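Local coordinates for protein nucleoside-triphosphatase THEP1 (Aquifex aeolicus, PDB 1YE8) that hydrolyses nucleoside triphosphates, ATP and GTP among them, to nucleoside diphosphates and phosphate, without showing kinase activity, at residues A[28-36]-A[45-53]; A[70-81]-A[110-118]. All coordinates share one frame; numbering follows the deposited sequence.

Interaction 1 pairs the two strands of a beta hairpin at one margin of the antiparallel sheet; interaction 2 seats the far margin of that sheet, with the start of helix 77-97, on the turn leading into helix 116-126. Their centres lie 13 Å apart and they touch, Phe-47 CD1 of interaction 1 standing 3.5 Å from the selenium SE of Met-111 in interaction 2. Both lie near the probable nucleotide site. The side chain of Trp-32 comes within about 4 Å of that of Thr-14 in the P-loop, and the side chain of Glu-112 lies about 8 Å from a bound magnesium ion, nearest atoms in each case.

Interaction 1 of 2, residues A[28-36]-A[45-53]; sequences AIGFWTEEV and TGFRIITTE
Trp-32 and Ile-50 face each other as a hydrogen-bonded pair of antiparallel strands, Trp-32 N giving to Ile-50 O and Ile-50 N to Trp-32 O, both at 2.9 Å. From CB the indole departs between its own N and carbonyl carbon (chi1 61°), which lays it over the neighbouring strand. CG and CD2 pass above Ile-50 O; the five-membered ring then rests on Ile-50 CB, a CH-pi contact with 4.1 Å from CB to the ring centroid. Farther out, CZ2 meets Ile-50 CG2 at 3.6 Å, while CZ3 brings its edge to Thr-52 CG2. NE1, lying nearly in plane with its acceptor, donates to Glu-34 OE2 on the anti side of the carboxylate at 3.0 Å. Lys-18 holds the same oxygen in a salt bridge, and Ile-50 CD1 packs against Glu-34 CD, so the acid is pinned by two polar partners and a methyl.

Phe-31, Thr-33 and Ile-49 occupy the other side of the sheet. Ile-49 CG1 runs anti to its N (chi1 176°) and sets CD1 over one face of the Phe-31 ring, 3.7 Å from the centroid. At the corner, Thr-52 OG1 accepts from Gly-30 N at 3.0 Å, where strand 28-29 of the parallel sheet gives way to strand 31-36. At the other end Thr-45 and Gly-46 both oppose Val-36, Thr-45 N reaching Val-36 O at 2.9 Å, and Val-36 CG2 lies over one face of the Arg-48 guanidinium. Water 1 joins Arg-48 NE to Glu-35 O. This is a beta hairpin with a classic bulge; Trp-32 also touches Thr-14, which places the hairpin against the P-loop of a RecA-like NTPase.

Interaction 2 of 2, residues A[70-81]-A[110-118]; sequences VGSYGVNVQYFE and KMELFSKKF
Phe-80 enters the angle between Glu-112 and Phe-118, its ring carried there by CG anti to the backbone N (chi1 172°). CE1 and CZ press on the aliphatic part of Glu-112, with CE1 3.5 Å from Glu-112 CG, and one face of the ring looks onto Glu-112 CA. The edge meets Phe-118 in a T-shaped stack: the planes stand at 84°, and Phe-80 CE2 approaches CG of the Phe-118 ring face at 3.7 Å. Beside this, Val-77 straddles the chain, CG1 on Ser-115 CB and CG2 on Phe-114 CB, while Val-75 CG2 lies against CB of Met-111, which is a selenomethionine.

At Ser-115 the contact becomes polar. Its OG donates to Glu-81 OE2 at 2.6 Å, using the anti lone pair of that oxygen, and itself accepts from Phe-118 N as N-cap of helix 116-126. One hydroxyl thus ties a carboxylate from helix 77-97 to the start of the other helix, whose N-terminal dipole would probably favour the negative charge. Toward solvent the fit slackens: Lys-117 NZ stays 4.1 Å from Glu-81 OE1, beyond a salt bridge, with water 3 between them, bound only weakly on the lysine side. Water 2 links Glu-81 OE2 to Lys-117 N more firmly. From the type II' turn 70-73, at the far end, Val-70 CG2 reaches Met-111 CG at 3.6 Å, the CG of Lys-110 and the edge of the Phe-114 ring.

Asn-76 caps helix 77-97 through OD1, which receives Tyr-79 N. Beneath the contact, Phe-80 reaches Phe-59 of strand 56-61 and Ile-49 of strand 46-51, and Phe-118 touches Phe-31, so the two helix starts close over the antiparallel sheet.

Interaction 1 of 2, residues A[28-36]-A[45-53]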
loop_
_atom_site.group_PDB
_atom_site.type_symbol
_atom_site.label_atom_id
_atom_site.label_comp_id
_atom_site.label_asym_id
_atom_site.label_seq_id
_atom_site.Cartn_x
_atom_site.Cartn_y
_atom_site.Cartn_z
ATOM N N ALA A 28 1.207 10.947 7.799
ATOM C CA ALA A 28 1.163 9.650 7.127
ATOM C C ALA A 28 1.081 8.519 8.138
ATOM O O ALA A 28 1.918 8.446 9.044
ATOM C CB ALA A 28 2.384 9.481 6.246
ATOM N N ILE A 29 0.078 7.646 7.993
ATOM C CA ILE A 29 -0.063 6.480 8.884
ATOM C C ILE A 29 -0.385 5.253 8.035
ATOM O O ILE A 29 -1.337 5.275 7.249
ATOM C CB ILE A 29 -1.170 6.680 9.957
ATOM C CG1 ILE A 29 -1.054 8.027 10.689
ATOM C CG2 ILE A 29 -1.156 5.518 10.932
ATOM C CD1 ILE A 29 -2.364 8.446 11.439
ATOM N N GLY A 30 0.384 4.178 8.193
ATOM C CA GLY A 30 0.127 2.964 7.429
ATOM C C GLY A 30 1.374 2.120 7.275
ATOM O O GLY A 30 2.168 1.991 8.209
ATOM N N PHE A 31 1.569 1.550 6.092
ATOM C CA PHE A 31 2.710 0.684 5.876
ATOM C C PHE A 31 3.108 0.641 4.426
ATOM O O PHE A 31 2.293 0.945 3.517
ATOM C CB PHE A 31 2.444 -0.743 6.421
ATOM C CG PHE A 31 1.446 -1.541 5.598
ATOM C CD1 PHE A 31 1.838 -2.210 4.449
ATOM C CD2 PHE A 31 0.104 -1.588 5.969
ATOM C CE1 PHE A 31 0.925 -2.933 3.694
ATOM C CE2 PHE A 31 -0.818 -2.301 5.203
ATOM C CZ PHE A 31 -0.400 -2.981 4.072
ATOM N N TRP A 32 4.345 0.198 4.214
ATOM C CA TRP A 32 4.824 -0.152 2.886
ATOM C C TRP A 32 5.511 -1.505 2.917
ATOM O O TRP A 32 5.633 -2.129 3.984
ATOM C CB TRP A 32 5.723 0.943 2.275
ATOM C CG TRP A 32 6.979 1.238 3.067
ATOM C CD1 TRP A 32 8.212 0.664 2.908
ATOM C CD2 TRP A 32 7.101 2.167 4.148
ATOM N NE1 TRP A 32 9.097 1.191 3.821
ATOM C CE2 TRP A 32 8.441 2.112 4.597
ATOM C CE3 TRP A 32 6.215 3.054 4.779
ATOM C CZ2 TRP A 32 8.918 2.915 5.656
ATOM C CZ3 TRP A 32 6.690 3.838 5.838
ATOM C CH2 TRP A 32 8.026 3.760 6.249
ATOM N N THR A 33 5.898 -1.985 1.741
ATOM C CA THR A 33 6.429 -3.337 1.611
ATOM C C THR A 33 7.767 -3.287 0.889
ATOM O O THR A 33 7.849 -2.812 -0.250
ATOM C CB THR A 33 5.408 -4.222 0.862
ATOM O OG1 THR A 33 4.235 -4.381 1.675
ATOM C CG2 THR A 33 5.934 -5.658 0.680
ATOM N N GLU A 34 8.818 -3.735 1.565
ATOM C CA GLU A 34 10.157 -3.690 1.002
ATOM C C GLU A 34 10.652 -5.070 0.649
ATOM O O GLU A 34 10.343 -6.044 1.326
ATOM C CB GLU A 34 11.121 -3.050 1.987
ATOM C CG GLU A 34 10.964 -1.535 2.078
ATOM C CD GLU A 34 12.100 -0.845 2.819
ATOM O OE1 GLU A 34 13.186 -1.451 2.997
ATOM O OE2 GLU A 34 11.894 0.316 3.242
ATOM N N GLU A 35 11.433 -5.153 -0.422
ATOM C CA GLU A 35 12.085 -6.402 -0.784
ATOM C C GLU A 35 13.123 -6.780 0.269
ATOM O O GLU A 35 13.808 -5.913 0.841
ATOM C CB GLU A 35 12.766 -6.272 -2.156
ATOM C CG GLU A 35 11.845 -5.868 -3.304
ATOM C CD GLU A 35 12.595 -5.642 -4.609
ATOM O OE1 GLU A 35 13.588 -4.874 -4.608
ATOM O OE2 GLU A 35 12.184 -6.232 -5.630
ATOM N N VAL A 36 13.218 -8.081 0.536
ATOM C CA VAL A 36 14.274 -8.625 1.368
ATOM C C VAL A 36 15.352 -9.125 0.413
ATOM O O VAL A 36 15.084 -9.973 -0.438
ATOM C CB VAL A 36 13.759 -9.782 2.251
ATOM C CG1 VAL A 36 14.899 -10.387 3.066
ATOM C CG2 VAL A 36 12.630 -9.285 3.174
ATOM N N THR A 45 14.787 -12.552 -1.782
ATOM C CA THR A 45 14.275 -13.801 -1.206
ATOM C C THR A 45 12.920 -13.637 -0.534
ATOM O O THR A 45 12.320 -14.614 -0.119
ATOM C CB THR A 45 15.224 -14.336 -0.123
ATOM O OG1 THR A 45 15.291 -13.387 0.948
ATOM C CG2 THR A 45 16.676 -14.459 -0.632
ATOM N N GLY A 46 12.447 -12.411 -0.394
ATOM C CA GLY A 46 11.180 -12.201 0.276
ATOM C C GLY A 46 10.769 -10.755 0.350
ATOM O O GLY A 46 11.356 -9.887 -0.322
ATOM N N PHE A 47 9.768 -10.507 1.194
ATOM C CA PHE A 47 9.158 -9.193 1.370
ATOM C C PHE A 47 8.863 -8.928 2.836
ATOM O O PHE A 47 8.381 -9.814 3.554
ATOM C CB PHE A 47 7.873 -9.076 0.546
ATOM C CG PHE A 47 8.086 -9.276 -0.930
ATOM C CD1 PHE A 47 8.079 -10.557 -1.475
ATOM C CD2 PHE A 47 8.323 -8.185 -1.771
ATOM C CE1 PHE A 47 8.283 -10.758 -2.837
ATOM C CE2 PHE A 47 8.536 -8.381 -3.141
ATOM C CZ PHE A 47 8.512 -9.673 -3.666
ATOM N N ARG A 48 9.097 -7.684 3.242
ATOM C CA ARG A 48 8.962 -7.225 4.613
ATOM C C ARG A 48 7.943 -6.093 4.674
ATOM O O ARG A 48 8.037 -5.136 3.921
ATOM C CB ARG A 48 10.332 -6.721 5.121
ATOM C CG ARG A 48 10.418 -6.507 6.614
ATOM C CD ARG A 48 11.766 -5.991 7.105
ATOM N NE ARG A 48 12.856 -6.221 6.165
ATOM C CZ ARG A 48 13.858 -7.088 6.340
ATOM N NH1 ARG A 48 13.936 -7.849 7.426
ATOM N NH2 ARG A 48 14.792 -7.193 5.413
ATOM N N ILE A 49 6.979 -6.194 5.571
ATOM C CA ILE A 49 6.087 -5.060 5.840
ATOM C C ILE A 49 6.802 -4.132 6.818
ATOM O O ILE A 49 7.418 -4.597 7.783
ATOM C CB ILE A 49 4.685 -5.531 6.374
ATOM C CG1 ILE A 49 3.820 -4.315 6.733
ATOM C CG2 ILE A 49 4.820 -6.519 7.536
ATOM C CD1 ILE A 49 2.346 -4.625 6.944
ATOM N N ILE A 50 6.770 -2.829 6.542
ATOM C CA ILE A 50 7.368 -1.823 7.415
ATOM C C ILE A 50 6.287 -0.784 7.672
ATOM O O ILE A 50 5.734 -0.234 6.721
ATOM C CB ILE A 50 8.598 -1.179 6.746
ATOM C CG1 ILE A 50 9.624 -2.278 6.392
ATOM C CG2 ILE A 50 9.190 -0.110 7.672
ATOM C CD1 ILE A 50 10.992 -1.793 5.904
ATOM N N THR A 51 5.944 -0.540 8.936
ATOM C CA THR A 51 4.939 0.470 9.232
ATOM C C THR A 51 5.525 1.864 9.391
ATOM O O THR A 51 6.734 2.033 9.528
ATOM C CB THR A 51 4.102 0.132 10.463
ATOM O OG1 THR A 51 4.903 0.364 11.640
ATOM C CG2 THR A 51 3.678 -1.359 10.477
ATOM N N THR A 52 4.652 2.861 9.415
ATOM C CA THR A 52 5.071 4.224 9.699
ATOM C C THR A 52 5.567 4.403 11.137
ATOM O O THR A 52 6.072 5.485 11.456
ATOM C CB THR A 52 3.927 5.196 9.436
ATOM O OG1 THR A 52 2.716 4.676 10.003
ATOM C CG2 THR A 52 3.669 5.344 7.922
ATOM N N GLU A 53 5.455 3.373 11.984
ATOM C CA GLU A 53 6.055 3.397 13.331
ATOM C C GLU A 53 7.344 2.610 13.406
ATOM O O GLU A 53 7.917 2.446 14.491
ATOM C CB GLU A 53 5.068 2.903 14.400
ATOM C CG GLU A 53 3.858 3.793 14.584
ATOM C CD GLU A 53 4.180 5.246 14.919
ATOM O OE1 GLU A 53 5.294 5.558 15.443
ATOM O OE2 GLU A 53 3.304 6.093 14.662
HETATM O O HOH W 1 13.840 -4.929 3.670
#

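Interaction 2 of 2, residues A[70-81]-A[110-118]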
loop_
_atom_site.group_PDB
_atom_site.type_symbol
_atom_site.label_atom_id
_atom_site.label_comp_id
_atom_site.label_asym_id
_atom_site.label_seq_id
_atom_site.Cartn_x
_atom_site.Cartn_y
_atom_site.Cartn_z
ATOM N N VAL A 70 2.869 -17.153 -4.079
ATOM C CA VAL A 70 3.026 -16.350 -5.295
ATOM C C VAL A 70 4.381 -16.748 -5.868
ATOM O O VAL A 70 5.426 -16.343 -5.348
ATOM C CB VAL A 70 2.946 -14.821 -5.018
ATOM C CG1 VAL A 70 3.206 -14.022 -6.302
ATOM C CG2 VAL A 70 1.596 -14.444 -4.392
ATOM N N GLY A 71 4.346 -17.552 -6.937
ATOM C CA GLY A 71 5.536 -18.202 -7.459
ATOM C C GLY A 71 6.226 -19.017 -6.376
ATOM O O GLY A 71 5.627 -19.927 -5.788
ATOM N N SER A 72 7.487 -18.692 -6.112
ATOM C CA SER A 72 8.257 -19.423 -5.112
ATOM C C SER A 72 8.138 -18.821 -3.709
ATOM O O SER A 72 8.722 -19.341 -2.760
ATOM C CB SER A 72 9.729 -19.479 -5.514
ATOM O OG SER A 72 10.286 -18.185 -5.518
ATOM N N TYR A 73 7.397 -17.716 -3.577
ATOM C CA TYR A 73 7.247 -17.044 -2.280
ATOM C C TYR A 73 6.076 -17.611 -1.492
ATOM O O TYR A 73 4.945 -17.567 -1.959
ATOM C CB TYR A 73 7.019 -15.543 -2.493
ATOM C CG TYR A 73 8.175 -14.857 -3.166
ATOM C CD1 TYR A 73 9.263 -14.412 -2.433
ATOM C CD2 TYR A 73 8.200 -14.698 -4.550
ATOM C CE1 TYR A 73 10.358 -13.805 -3.055
ATOM C CE2 TYR A 73 9.276 -14.087 -5.176
ATOM C CZ TYR A 73 10.349 -13.649 -4.424
ATOM O OH TYR A 73 11.425 -13.047 -5.038
ATOM N N GLY A 74 6.354 -18.117 -0.295
ATOM C CA GLY A 74 5.323 -18.546 0.637
ATOM C C GLY A 74 4.888 -17.366 1.482
ATOM O O GLY A 74 5.730 -16.655 2.026
ATOM N N VAL A 75 3.580 -17.139 1.549
ATOM C CA VAL A 75 3.023 -16.010 2.287
ATOM C C VAL A 75 2.453 -16.460 3.630
ATOM O O VAL A 75 1.609 -17.375 3.703
ATOM C CB VAL A 75 1.913 -15.298 1.488
ATOM C CG1 VAL A 75 1.325 -14.133 2.289
ATOM C CG2 VAL A 75 2.453 -14.797 0.150
ATOM N N ASN A 76 2.929 -15.814 4.691
ATOM C CA ASN A 76 2.384 -16.044 6.018
ATOM C C ASN A 76 1.398 -14.928 6.346
ATOM O O ASN A 76 1.788 -13.779 6.674
ATOM C CB ASN A 76 3.498 -16.132 7.053
ATOM C CG ASN A 76 2.992 -16.584 8.403
ATOM O OD1 ASN A 76 1.959 -16.102 8.876
ATOM N ND2 ASN A 76 3.722 -17.516 9.042
ATOM N N VAL A 77 0.122 -15.262 6.178
ATOM C CA VAL A 77 -0.961 -14.300 6.327
ATOM C C VAL A 77 -0.970 -13.715 7.741
ATOM O O VAL A 77 -1.220 -12.524 7.923
ATOM C CB VAL A 77 -2.311 -14.947 5.970
ATOM C CG1 VAL A 77 -3.492 -14.076 6.428
ATOM C CG2 VAL A 77 -2.365 -15.243 4.484
ATOM N N GLN A 78 -0.701 -14.561 8.736
ATOM C CA GLN A 78 -0.694 -14.154 10.135
ATOM C C GLN A 78 0.429 -13.144 10.405
ATOM O O GLN A 78 0.209 -12.134 11.088
ATOM C CB GLN A 78 -0.587 -15.388 11.046
ATOM C CG GLN A 78 -1.877 -16.247 11.082
ATOM C CD GLN A 78 -2.222 -16.929 9.739
ATOM O OE1 GLN A 78 -3.384 -16.895 9.310
ATOM N NE2 GLN A 78 -1.218 -17.534 9.075
ATOM N N TYR A 79 1.616 -13.375 9.839
ATOM C CA TYR A 79 2.707 -12.427 10.012
ATOM C C TYR A 79 2.372 -11.079 9.390
ATOM O O TYR A 79 2.679 -10.040 9.958
ATOM C CB TYR A 79 3.998 -12.942 9.372
ATOM C CG TYR A 79 4.663 -14.113 10.082
ATOM C CD1 TYR A 79 4.159 -14.636 11.273
ATOM C CD2 TYR A 79 5.829 -14.658 9.560
ATOM C CE1 TYR A 79 4.804 -15.705 11.922
ATOM C CE2 TYR A 79 6.482 -15.711 10.196
ATOM C CZ TYR A 79 5.962 -16.229 11.365
ATOM O OH TYR A 79 6.636 -17.289 11.968
ATOM N N PHE A 80 1.749 -11.115 8.214
ATOM C CA PHE A 80 1.343 -9.887 7.552
ATOM C C PHE A 80 0.323 -9.136 8.409
ATOM O O PHE A 80 0.470 -7.937 8.677
ATOM C CB PHE A 80 0.771 -10.197 6.163
ATOM C CG PHE A 80 0.162 -9.006 5.486
ATOM C CD1 PHE A 80 0.978 -8.007 4.990
ATOM C CD2 PHE A 80 -1.213 -8.889 5.338
ATOM C CE1 PHE A 80 0.436 -6.867 4.368
ATOM C CE2 PHE A 80 -1.779 -7.772 4.707
ATOM C CZ PHE A 80 -0.941 -6.763 4.218
ATOM N N GLU A 81 -0.711 -9.850 8.848
ATOM C CA GLU A 81 -1.810 -9.247 9.601
ATOM C C GLU A 81 -1.357 -8.666 10.923
ATOM O O GLU A 81 -1.883 -7.648 11.356
ATOM C CB GLU A 81 -2.916 -10.278 9.852
ATOM C CG GLU A 81 -3.727 -10.599 8.611
ATOM C CD GLU A 81 -4.786 -11.679 8.811
ATOM O OE1 GLU A 81 -4.776 -12.390 9.842
ATOM O OE2 GLU A 81 -5.616 -11.841 7.905
ATOM N N LYS A 110 -1.165 -9.189 -4.725
ATOM C CA LYS A 110 -1.530 -10.582 -4.567
ATOM C C LYS A 110 -1.112 -11.181 -3.213
ATOM O O LYS A 110 -1.892 -11.893 -2.594
ATOM C CB LYS A 110 -0.952 -11.417 -5.711
ATOM C CG LYS A 110 -1.533 -12.826 -5.745
ATOM C CD LYS A 110 -2.881 -12.839 -6.451
ATOM C CE LYS A 110 -3.377 -14.250 -6.686
ATOM N NZ LYS A 110 -3.506 -14.996 -5.400
HETATM N N MSE A 111 0.103 -10.887 -2.757
HETATM C CA MSE A 111 0.575 -11.454 -1.493
HETATM C C MSE A 111 -0.238 -10.958 -0.312
HETATM O O MSE A 111 -0.636 -11.748 0.550
HETATM C CB MSE A 111 2.047 -11.161 -1.288
HETATM C CG MSE A 111 2.890 -11.757 -2.377
HETATM SE SE MSE A 111 4.748 -11.359 -2.157
HETATM C CE MSE A 111 4.654 -9.495 -1.680
ATOM N N GLU A 112 -0.572 -9.676 -0.315
ATOM C CA GLU A 112 -1.327 -9.086 0.783
ATOM C C GLU A 112 -2.792 -9.534 0.772
ATOM O O GLU A 112 -3.418 -9.692 1.826
ATOM C CB GLU A 112 -1.236 -7.556 0.707
ATOM C CG GLU A 112 0.188 -7.051 0.885
ATOM C CD GLU A 112 1.014 -6.958 -0.393
ATOM O OE1 GLU A 112 0.584 -7.355 -1.503
ATOM O OE2 GLU A 112 2.148 -6.431 -0.293
ATOM N N LEU A 113 -3.329 -9.743 -0.427
ATOM C CA LEU A 113 -4.756 -10.012 -0.610
ATOM C C LEU A 113 -5.163 -11.425 -0.184
ATOM O O LEU A 113 -6.346 -11.726 -0.161
ATOM C CB LEU A 113 -5.198 -9.682 -2.048
ATOM C CG LEU A 113 -5.234 -8.165 -2.315
ATOM C CD1 LEU A 113 -5.349 -7.896 -3.804
ATOM C CD2 LEU A 113 -6.365 -7.468 -1.588
ATOM N N PHE A 114 -4.201 -12.275 0.195
ATOM C CA PHE A 114 -4.549 -13.546 0.829
ATOM C C PHE A 114 -5.221 -13.334 2.184
ATOM O O PHE A 114 -5.888 -14.237 2.684
ATOM C CB PHE A 114 -3.311 -14.418 1.017
ATOM C CG PHE A 114 -2.840 -15.103 -0.225
ATOM C CD1 PHE A 114 -3.618 -16.078 -0.848
ATOM C CD2 PHE A 114 -1.593 -14.815 -0.749
ATOM C CE1 PHE A 114 -3.144 -16.734 -2.001
ATOM C CE2 PHE A 114 -1.126 -15.467 -1.893
ATOM C CZ PHE A 114 -1.904 -16.415 -2.514
ATOM N N SER A 115 -5.082 -12.148 2.769
ATOM C CA SER A 115 -5.706 -11.857 4.065
ATOM C C SER A 115 -7.116 -11.310 3.894
ATOM O O SER A 115 -7.297 -10.226 3.325
ATOM C CB SER A 115 -4.841 -10.852 4.837
ATOM O OG SER A 115 -5.583 -10.210 5.856
ATOM N N LYS A 116 -8.105 -12.048 4.393
ATOM C CA LYS A 116 -9.498 -11.615 4.353
ATOM C C LYS A 116 -9.663 -10.335 5.158
ATOM O O LYS A 116 -10.341 -9.401 4.738
ATOM C CB LYS A 116 -10.432 -12.716 4.881
ATOM C CG LYS A 116 -11.884 -12.260 5.028
ATOM C CD LYS A 116 -12.875 -13.430 5.024
ATOM C CE LYS A 116 -14.245 -13.014 5.552
ATOM N NZ LYS A 116 -14.799 -11.798 4.868
ATOM N N LYS A 117 -9.035 -10.283 6.327
ATOM C CA LYS A 117 -9.118 -9.091 7.144
ATOM C C LYS A 117 -8.612 -7.868 6.368
ATOM O O LYS A 117 -9.215 -6.795 6.426
ATOM C CB LYS A 117 -8.309 -9.250 8.437
ATOM C CG LYS A 117 -8.909 -10.223 9.442
ATOM C CD LYS A 117 -8.000 -10.326 10.648
ATOM C CE LYS A 117 -8.403 -11.436 11.598
ATOM N NZ LYS A 117 -7.505 -11.444 12.791
ATOM N N PHE A 118 -7.512 -8.039 5.634
ATOM C CA PHE A 118 -6.968 -6.955 4.827
ATOM C C PHE A 118 -7.930 -6.576 3.696
ATOM O O PHE A 118 -8.175 -5.392 3.472
ATOM C CB PHE A 118 -5.610 -7.363 4.267
ATOM C CG PHE A 118 -4.937 -6.308 3.415
ATOM C CD1 PHE A 118 -4.447 -5.116 3.967
ATOM C CD2 PHE A 118 -4.772 -6.534 2.053
ATOM C CE1 PHE A 118 -3.790 -4.154 3.169
ATOM C CE2 PHE A 118 -4.126 -5.579 1.248
ATOM C CZ PHE A 118 -3.640 -4.392 1.803
HETATM O O HOH W 2 -8.044 -12.988 7.490
HETATM O O HOH W 3 -4.223 -12.277 12.432
#